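PDB 6XCQ: EreC from Klebsiella pneumoniae, which probably hydrolyses the lactone ester of erythromycin and related macrolides, and so contributes to resistance against these antibiotics. Local coordinates for residues A193-D196 / I202-A205; A205-M210 / Y257-L262; R84-R89 / K300-A305. The protein carries 1 engineered substitution. All coordinates share one frame; numbering follows the deposited sequence. Where two conformers were deposited one is given.

The three contacts fall into two groups. Contacts 1 and 2 have centres 7 Å apart and share helix 200-208, with Ala205 common to both. They touch directly, through a salt bridge. Contact 2 adds helix 244-267. Contact 3 lies on the other side of the chain's centre, about 34 Å from each of them, centre to centre. It joins helix 73-90 to strand 301-304, an inner strand of the sheet. Along the chain, residues 84-89 come first and 300-305 last, so both other contacts lie within the long, mainly helical region between them. Contact 3 thus belongs to the sheet and its covering helix, while contacts 1 and 2 join helices and a loop.

Contact 1 of 3, residues A193-D196 / I202-A205; sequences ASID and ISSA
With chi1 at -43°, Ile195 sets its CG2 branch anti to the backbone N, and this methyl meets Ser203 on helix 200-208. Ile195 CG2 lies 3.9 Å from Ser203 CB and 4.1 Å from Ser203 O. The methyl packs mainly against the root of the serine and its peptide oxygen. Ser203 OG sits beside its own backbone N and hydrogen-bonds to Thr160 O, with a weak second bond to Ser199 O. Ser203 OG is 4.2 Å from Ile195 CG2 and 4.3 Å from Asp196 C. No hydrogen bond joins the two segments. One helical turn further on, Lys206 NZ forms a salt bridge with Asp196 OD1 and also hydrogen-bonds to Ser194 O. Leu262 of helix 244-267 touches both Ile195 and Ser203, so the small apolar patch continues into a third element. Ile195 is buried, while Asp196, next along the loop, is exposed. Ile195 is the centre of an inverse gamma turn (phi -87°, psi 89°). This is a local loop-to-helix contact within a helix-loop-helix connection: the loop after helix 182-191 folds back on helix 200-208.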
loop_
_atom_site.group_PDB
_atom_site.type_symbol
_atom_site.label_atom_id
_atom_site.label_comp_id
_atom_site.label_asym_id
_atom_site.label_seq_id
_atom_site.Cartn_x
_atom_site.Cartn_y
_atom_site.Cartn_z
ATOM N N ALA A 193 9.612 3.933 -23.140
ATOM C CA ALA A 193 9.209 5.329 -22.994
ATOM C C ALA A 193 7.704 5.506 -23.149
ATOM O O ALA A 193 7.127 6.423 -22.553
ATOM C CB ALA A 193 9.956 6.201 -23.999
ATOM N N SER A 194 7.049 4.634 -23.918
ATOM C CA SER A 194 5.612 4.742 -24.130
ATOM C C SER A 194 4.792 4.322 -22.920
ATOM O O SER A 194 3.568 4.475 -22.944
ATOM C CB SER A 194 5.191 3.896 -25.328
ATOM O OG SER A 194 5.103 2.536 -24.961
ATOM N N ILE A 195 5.414 3.776 -21.878
ATOM C CA ILE A 195 4.695 3.410 -20.656
ATOM C C ILE A 195 4.671 4.667 -19.790
ATOM O O ILE A 195 5.563 4.901 -18.977
ATOM C CB ILE A 195 5.342 2.223 -19.942
ATOM C CG1 ILE A 195 5.740 1.130 -20.936
ATOM C CG2 ILE A 195 4.407 1.671 -18.871
ATOM C CD1 ILE A 195 4.598 0.579 -21.725
ATOM N N ASP A 196 3.634 5.499 -19.971
ATOM C CA ASP A 196 3.587 6.790 -19.285
ATOM C C ASP A 196 2.223 7.082 -18.663
ATOM O O ASP A 196 1.849 8.249 -18.508
ATOM C CB ASP A 196 3.980 7.928 -20.235
ATOM C CG ASP A 196 3.040 8.060 -21.423
ATOM O OD1 ASP A 196 2.000 7.367 -21.461
ATOM O OD2 ASP A 196 3.352 8.854 -22.335
ATOM N N ILE A 202 -4.056 2.605 -17.335
ATOM C CA ILE A 202 -3.523 3.319 -18.492
ATOM C C ILE A 202 -2.188 2.720 -18.922
ATOM O O ILE A 202 -1.995 2.374 -20.093
ATOM C CB ILE A 202 -3.381 4.825 -18.203
ATOM C CG1 ILE A 202 -4.700 5.440 -17.708
ATOM C CG2 ILE A 202 -2.891 5.542 -19.464
ATOM C CD1 ILE A 202 -5.901 5.172 -18.604
ATOM N N SER A 203 -1.242 2.603 -17.984
ATOM C CA SER A 203 0.080 2.068 -18.324
ATOM C C SER A 203 -0.009 0.661 -18.907
ATOM O O SER A 203 0.708 0.330 -19.863
ATOM C CB SER A 203 0.993 2.069 -17.096
ATOM O OG SER A 203 1.252 3.375 -16.626
ATOM N N SER A 204 -0.878 -0.186 -18.351
ATOM C CA SER A 204 -0.997 -1.536 -18.893
ATOM C C SER A 204 -1.562 -1.518 -20.307
ATOM O O SER A 204 -1.159 -2.341 -21.138
ATOM C CB SER A 204 -1.855 -2.411 -17.981
ATOM O OG SER A 204 -3.179 -1.929 -17.916
ATOM N N ALA A 205 -2.471 -0.582 -20.604
ATOM C CA ALA A 205 -2.944 -0.420 -21.976
ATOM C C ALA A 205 -1.805 -0.025 -22.916
ATOM O O ALA A 205 -1.721 -0.531 -24.041
ATOM C CB ALA A 205 -4.066 0.617 -22.022
#

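Contact 2 of 3, residues A205-M210 / Y257-L262; sequences AKWGEM and YTLETL
Trp207 meets Leu262 and Leu259, and these three buried residues make the contact. The indole gives the largest surface. It reaches helix 244-267 with CG anti to the backbone N (chi1 173°). Leu262 CB sits over one face in a CH-pi contact, 4.0 Å from the centroid of the five-membered ring and 17° off the ring normal. Further along the indole, Leu262 CD1 lies 4.0 Å from Trp207 CE3. The Leu262 peptide comes close as well, with Leu262 O 3.7 Å from Trp207 CD1. Leu259, one turn earlier, meets the six-membered ring at the far end. Its CD2 methyl is 3.9 Å from Trp207 CZ3, and the two side chains cross at about a right angle. Leu259 O lies over the same face as Leu262 CB, near the rim. Ile219 of helix 212-231 touches both Trp207 and Leu259, which brings a third helix to the indole. Arg263 and Arg266, further along helix 244-267, also touch the Trp207 side chain. No hydrogen bond crosses between the segments. They meet by apolar packing and a CH-pi contact on a buried indole, so the fit depends on shape more than on direction.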
loop_
_atom_site.group_PDB
_atom_site.type_symbol
_atom_site.label_atom_id
_atom_site.label_comp_id
_atom_site.label_asym_id
_atom_site.label_seq_id
_atom_site.Cartn_x
_atom_site.Cartn_y
_atom_site.Cartn_z
ATOM N N ALA A 205 -2.471 -0.582 -20.604
ATOM C CA ALA A 205 -2.944 -0.420 -21.976
ATOM C C ALA A 205 -1.805 -0.025 -22.916
ATOM O O ALA A 205 -1.721 -0.531 -24.041
ATOM C CB ALA A 205 -4.066 0.617 -22.022
ATOM N N LYS A 206 -0.909 0.869 -22.476
ATOM C CA LYS A 206 0.239 1.216 -23.312
ATOM C C LYS A 206 1.189 0.030 -23.476
ATOM O O LYS A 206 1.792 -0.148 -24.540
ATOM C CB LYS A 206 0.989 2.414 -22.722
ATOM C CG LYS A 206 0.206 3.719 -22.702
ATOM C CD LYS A 206 0.364 4.470 -24.017
ATOM C CE LYS A 206 0.404 5.979 -23.806
ATOM N NZ LYS A 206 1.711 6.561 -24.269
ATOM N N TRP A 207 1.335 -0.785 -22.429
ATOM C CA TRP A 207 2.157 -1.988 -22.505
ATOM C C TRP A 207 1.644 -2.936 -23.585
ATOM O O TRP A 207 2.419 -3.461 -24.393
ATOM C CB TRP A 207 2.175 -2.675 -21.136
ATOM C CG TRP A 207 2.849 -4.040 -21.094
ATOM C CD1 TRP A 207 2.238 -5.250 -21.094
ATOM C CD2 TRP A 207 4.261 -4.302 -21.029
ATOM N NE1 TRP A 207 3.175 -6.263 -21.041
ATOM C CE2 TRP A 207 4.426 -5.702 -21.002
ATOM C CE3 TRP A 207 5.398 -3.486 -20.996
ATOM C CZ2 TRP A 207 5.687 -6.311 -20.937
ATOM C CZ3 TRP A 207 6.656 -4.089 -20.941
ATOM C CH2 TRP A 207 6.788 -5.490 -20.912
ATOM N N GLY A 208 0.331 -3.164 -23.613
ATOM C CA GLY A 208 -0.272 -4.032 -24.610
ATOM C C GLY A 208 -0.152 -3.523 -26.031
ATOM O O GLY A 208 -0.332 -4.305 -26.972
ATOM N N GLU A 209 0.158 -2.237 -26.212
ATOM C CA GLU A 209 0.383 -1.711 -27.552
ATOM C C GLU A 209 1.786 -2.008 -28.078
ATOM O O GLU A 209 2.025 -1.874 -29.285
ATOM C CB GLU A 209 0.113 -0.207 -27.561
ATOM C CG GLU A 209 -1.375 0.121 -27.600
ATOM C CD GLU A 209 -1.688 1.534 -27.149
ATOM O OE1 GLU A 209 -2.868 1.802 -26.836
ATOM O OE2 GLU A 209 -0.758 2.373 -27.102
ATOM N N MET A 210 2.717 -2.405 -27.210
ATOM C CA MET A 210 4.041 -2.799 -27.675
ATOM C C MET A 210 3.982 -4.172 -28.336
ATOM O O MET A 210 3.168 -5.026 -27.979
ATOM C CB MET A 210 5.042 -2.829 -26.511
ATOM C CG MET A 210 5.296 -1.486 -25.844
ATOM S SD MET A 210 6.457 -1.584 -24.453
ATOM C CE MET A 210 7.827 -2.403 -25.258
ATOM N N TYR A 257 9.652 -5.973 -11.385
ATOM C CA TYR A 257 8.292 -6.298 -10.960
ATOM C C TYR A 257 7.267 -5.390 -11.624
ATOM O O TYR A 257 6.099 -5.780 -11.772
ATOM C CB TYR A 257 8.194 -6.229 -9.437
ATOM C CG TYR A 257 8.637 -7.509 -8.735
ATOM C CD1 TYR A 257 9.990 -7.820 -8.571
ATOM C CD2 TYR A 257 7.698 -8.406 -8.246
ATOM C CE1 TYR A 257 10.393 -9.005 -7.926
ATOM C CE2 TYR A 257 8.076 -9.570 -7.604
ATOM C CZ TYR A 257 9.417 -9.872 -7.447
ATOM O OH TYR A 257 9.751 -11.041 -6.821
ATOM N N THR A 258 7.671 -4.188 -12.044
ATOM C CA THR A 258 6.733 -3.336 -12.776
ATOM C C THR A 258 6.368 -3.948 -14.123
ATOM O O THR A 258 5.188 -4.020 -14.487
ATOM C CB THR A 258 7.311 -1.936 -12.960
ATOM O OG1 THR A 258 7.410 -1.314 -11.682
ATOM C CG2 THR A 258 6.391 -1.102 -13.817
ATOM N N LEU A 259 7.368 -4.416 -14.874
ATOM C CA LEU A 259 7.094 -5.046 -16.164
ATOM C C LEU A 259 6.243 -6.309 -16.007
ATOM O O LEU A 259 5.310 -6.545 -16.790
ATOM C CB LEU A 259 8.416 -5.362 -16.883
ATOM C CG LEU A 259 9.343 -4.177 -17.216
ATOM C CD1 LEU A 259 10.432 -4.557 -18.244
ATOM C CD2 LEU A 259 8.544 -2.958 -17.704
ATOM N N GLU A 260 6.544 -7.142 -15.008
ATOM C CA GLU A 260 5.754 -8.360 -14.836
ATOM C C GLU A 260 4.321 -8.018 -14.426
ATOM O O GLU A 260 3.364 -8.646 -14.895
ATOM C CB GLU A 260 6.424 -9.279 -13.815
ATOM C CG GLU A 260 5.594 -10.505 -13.404
ATOM C CD GLU A 260 5.259 -11.448 -14.558
ATOM O OE1 GLU A 260 5.764 -11.266 -15.690
ATOM O OE2 GLU A 260 4.476 -12.393 -14.318
ATOM N N THR A 261 4.154 -6.985 -13.602
ATOM C CA THR A 261 2.812 -6.576 -13.192
ATOM C C THR A 261 2.036 -5.979 -14.366
ATOM O O THR A 261 0.828 -6.209 -14.493
ATOM C CB THR A 261 2.912 -5.605 -12.016
ATOM O OG1 THR A 261 3.415 -6.317 -10.889
ATOM C CG2 THR A 261 1.522 -5.032 -11.637
ATOM N N LEU A 262 2.723 -5.257 -15.264
ATOM C CA LEU A 262 2.080 -4.780 -16.490
ATOM C C LEU A 262 1.601 -5.944 -17.353
ATOM O O LEU A 262 0.472 -5.938 -17.860
ATOM C CB LEU A 262 3.044 -3.898 -17.273
ATOM C CG LEU A 262 3.320 -2.515 -16.699
ATOM C CD1 LEU A 262 4.550 -1.900 -17.378
ATOM C CD2 LEU A 262 2.088 -1.619 -16.853
#

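Contact 3 of 3, residues R84-R89 / K300-A305; sequences RYLVER and KIILLA
Helix 73-90 packs over strand 301-304, with Leu86 facing Ile302 at a CA to CA distance of 8.0 Å. The side chains of these two residues fill the gap. Ile302 extends its longer branch toward the helix, with CD1 carried outward by a nearly straight chi2 of 168°. Its CD1 lies 3.9 Å from Leu86 CB. Leu86 CD1 rests against the same side chain, 3.9 Å from Ile302 CG1 and 4.0 Å from Ile302 CG2. One leucine methyl thus touches both branches of the isoleucine. Val87 adds a looser touch, with its CG2 4.2 Å from Ile302 CD1. The contact is wholly apolar and buried. On the helix, Arg84 points away from the strand and grips Glu88 side-on. Arg84 NE bonds to Glu88 OE2 at 2.9 Å, from above the carboxylate plane. Arg84 NH2 reaches the syn lone pair of Glu88 OE1 at 3.1 Å. Tyr142 OH of helix 126-146 also hydrogen-bonds to Glu88 OE2, so this oxygen has a second kind of partner. Leu86 further touches Val63 of strand 62-65, next to 301-304 in the sheet. Helix 73-90 links the parallel strands 62-65 and 94-97, and strand 301-304 lies between them. This is a beta-alpha-beta crossover, whose helix covers the strand it passes over.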
loop_
_atom_site.group_PDB
_atom_site.type_symbol
_atom_site.label_atom_id
_atom_site.label_comp_id
_atom_site.label_asym_id
_atom_site.label_seq_id
_atom_site.Cartn_x
_atom_site.Cartn_y
_atom_site.Cartn_z
ATOM N N ARG A 84 -1.625 8.236 15.582
ATOM C CA ARG A 84 -1.350 8.899 16.859
ATOM C C ARG A 84 -1.086 7.887 17.969
ATOM O O ARG A 84 -0.117 8.013 18.725
ATOM C CB ARG A 84 -2.516 9.812 17.248
ATOM C CG ARG A 84 -2.443 11.207 16.657
ATOM C CD ARG A 84 -3.295 12.169 17.463
ATOM N NE ARG A 84 -2.671 12.436 18.753
ATOM C CZ ARG A 84 -3.304 12.939 19.804
ATOM N NH1 ARG A 84 -4.601 13.229 19.729
ATOM N NH2 ARG A 84 -2.638 13.142 20.935
ATOM N N TYR A 85 -1.938 6.866 18.078
ATOM C CA TYR A 85 -1.759 5.861 19.123
ATOM C C TYR A 85 -0.440 5.107 18.963
ATOM O O TYR A 85 0.292 4.895 19.938
ATOM C CB TYR A 85 -2.939 4.893 19.105
ATOM C CG TYR A 85 -2.707 3.635 19.896
ATOM C CD1 TYR A 85 -2.717 3.653 21.285
ATOM C CD2 TYR A 85 -2.498 2.425 19.255
ATOM C CE1 TYR A 85 -2.525 2.494 22.013
ATOM C CE2 TYR A 85 -2.299 1.267 19.968
ATOM C CZ TYR A 85 -2.315 1.304 21.347
ATOM O OH TYR A 85 -2.120 0.138 22.048
ATOM N N LEU A 86 -0.128 4.670 17.743
ATOM C CA LEU A 86 1.080 3.875 17.539
ATOM C C LEU A 86 2.329 4.729 17.712
ATOM O O LEU A 86 3.333 4.271 18.278
ATOM C CB LEU A 86 1.057 3.232 16.154
ATOM C CG LEU A 86 -0.009 2.154 15.959
ATOM C CD1 LEU A 86 -0.155 1.772 14.475
ATOM C CD2 LEU A 86 0.334 0.963 16.822
ATOM N N VAL A 87 2.282 5.975 17.249
ATOM C CA VAL A 87 3.437 6.855 17.376
ATOM C C VAL A 87 3.624 7.277 18.826
ATOM O O VAL A 87 4.703 7.108 19.406
ATOM C CB VAL A 87 3.294 8.072 16.448
ATOM C CG1 VAL A 87 4.306 9.156 16.842
ATOM C CG2 VAL A 87 3.502 7.649 15.013
ATOM N N GLU A 88 2.569 7.802 19.445
ATOM C CA GLU A 88 2.739 8.427 20.750
ATOM C C GLU A 88 2.780 7.434 21.895
ATOM O O GLU A 88 3.326 7.761 22.955
ATOM C CB GLU A 88 1.640 9.447 20.997
ATOM C CG GLU A 88 1.669 10.563 20.007
ATOM C CD GLU A 88 0.537 11.518 20.237
ATOM O OE1 GLU A 88 -0.039 11.459 21.339
ATOM O OE2 GLU A 88 0.212 12.297 19.322
ATOM N N ARG A 89 2.243 6.230 21.719
ATOM C CA ARG A 89 2.215 5.289 22.825
ATOM C C ARG A 89 3.073 4.059 22.610
ATOM O O ARG A 89 3.398 3.384 23.591
ATOM C CB ARG A 89 0.774 4.853 23.127
ATOM C CG ARG A 89 -0.061 5.982 23.689
ATOM C CD ARG A 89 0.442 6.415 25.074
ATOM N NE ARG A 89 -0.476 7.360 25.711
ATOM C CZ ARG A 89 -1.566 7.007 26.385
ATOM N NH1 ARG A 89 -1.875 5.722 26.535
ATOM N NH2 ARG A 89 -2.343 7.940 26.920
ATOM N N LYS A 300 10.084 0.882 13.365
ATOM C CA LYS A 300 8.766 0.322 13.643
ATOM C C LYS A 300 7.800 1.011 12.688
ATOM O O LYS A 300 7.555 2.214 12.805
ATOM C CB LYS A 300 8.385 0.523 15.108
ATOM C CG LYS A 300 9.334 -0.214 16.067
ATOM C CD LYS A 300 9.083 0.161 17.525
ATOM C CE LYS A 300 7.742 -0.325 17.985
ATOM N NZ LYS A 300 7.581 -0.249 19.462
ATOM N N ILE A 301 7.291 0.269 11.712
ATOM C CA ILE A 301 6.633 0.858 10.555
ATOM C C ILE A 301 5.127 0.589 10.612
ATOM O O ILE A 301 4.683 -0.498 11.000
ATOM C CB ILE A 301 7.259 0.341 9.239
ATOM C CG1 ILE A 301 6.664 1.094 8.040
ATOM C CG2 ILE A 301 7.136 -1.167 9.113
ATOM C CD1 ILE A 301 7.516 0.992 6.787
ATOM N N ILE A 302 4.348 1.603 10.249
ATOM C CA ILE A 302 2.897 1.506 10.104
ATOM C C ILE A 302 2.618 1.395 8.611
ATOM O O ILE A 302 2.994 2.291 7.846
ATOM C CB ILE A 302 2.199 2.741 10.697
ATOM C CG1 ILE A 302 2.672 3.015 12.132
ATOM C CG2 ILE A 302 0.686 2.618 10.613
ATOM C CD1 ILE A 302 2.217 4.418 12.645
ATOM N N LEU A 303 1.984 0.307 8.171
ATOM C CA LEU A 303 1.717 0.113 6.744
ATOM C C LEU A 303 0.291 0.559 6.444
ATOM O O LEU A 303 -0.655 0.042 7.044
ATOM C CB LEU A 303 1.903 -1.347 6.325
ATOM C CG LEU A 303 3.253 -1.993 6.624
ATOM C CD1 LEU A 303 3.254 -3.443 6.091
ATOM C CD2 LEU A 303 4.359 -1.147 5.998
ATOM N N LEU A 304 0.137 1.504 5.516
ATOM C CA LEU A 304 -1.181 2.013 5.126
ATOM C C LEU A 304 -1.517 1.353 3.795
ATOM O O LEU A 304 -1.095 1.808 2.728
ATOM C CB LEU A 304 -1.168 3.543 5.023
ATOM C CG LEU A 304 -0.825 4.365 6.274
ATOM C CD1 LEU A 304 -1.087 5.870 6.031
ATOM C CD2 LEU A 304 -1.619 3.870 7.488
ATOM N N ALA A 305 -2.230 0.234 3.852
ATOM C CA ALA A 305 -2.582 -0.472 2.631
ATOM C C ALA A 305 -4.008 -0.995 2.760
ATOM O O ALA A 305 -4.629 -0.896 3.818
ATOM C CB ALA A 305 -1.584 -1.598 2.338
#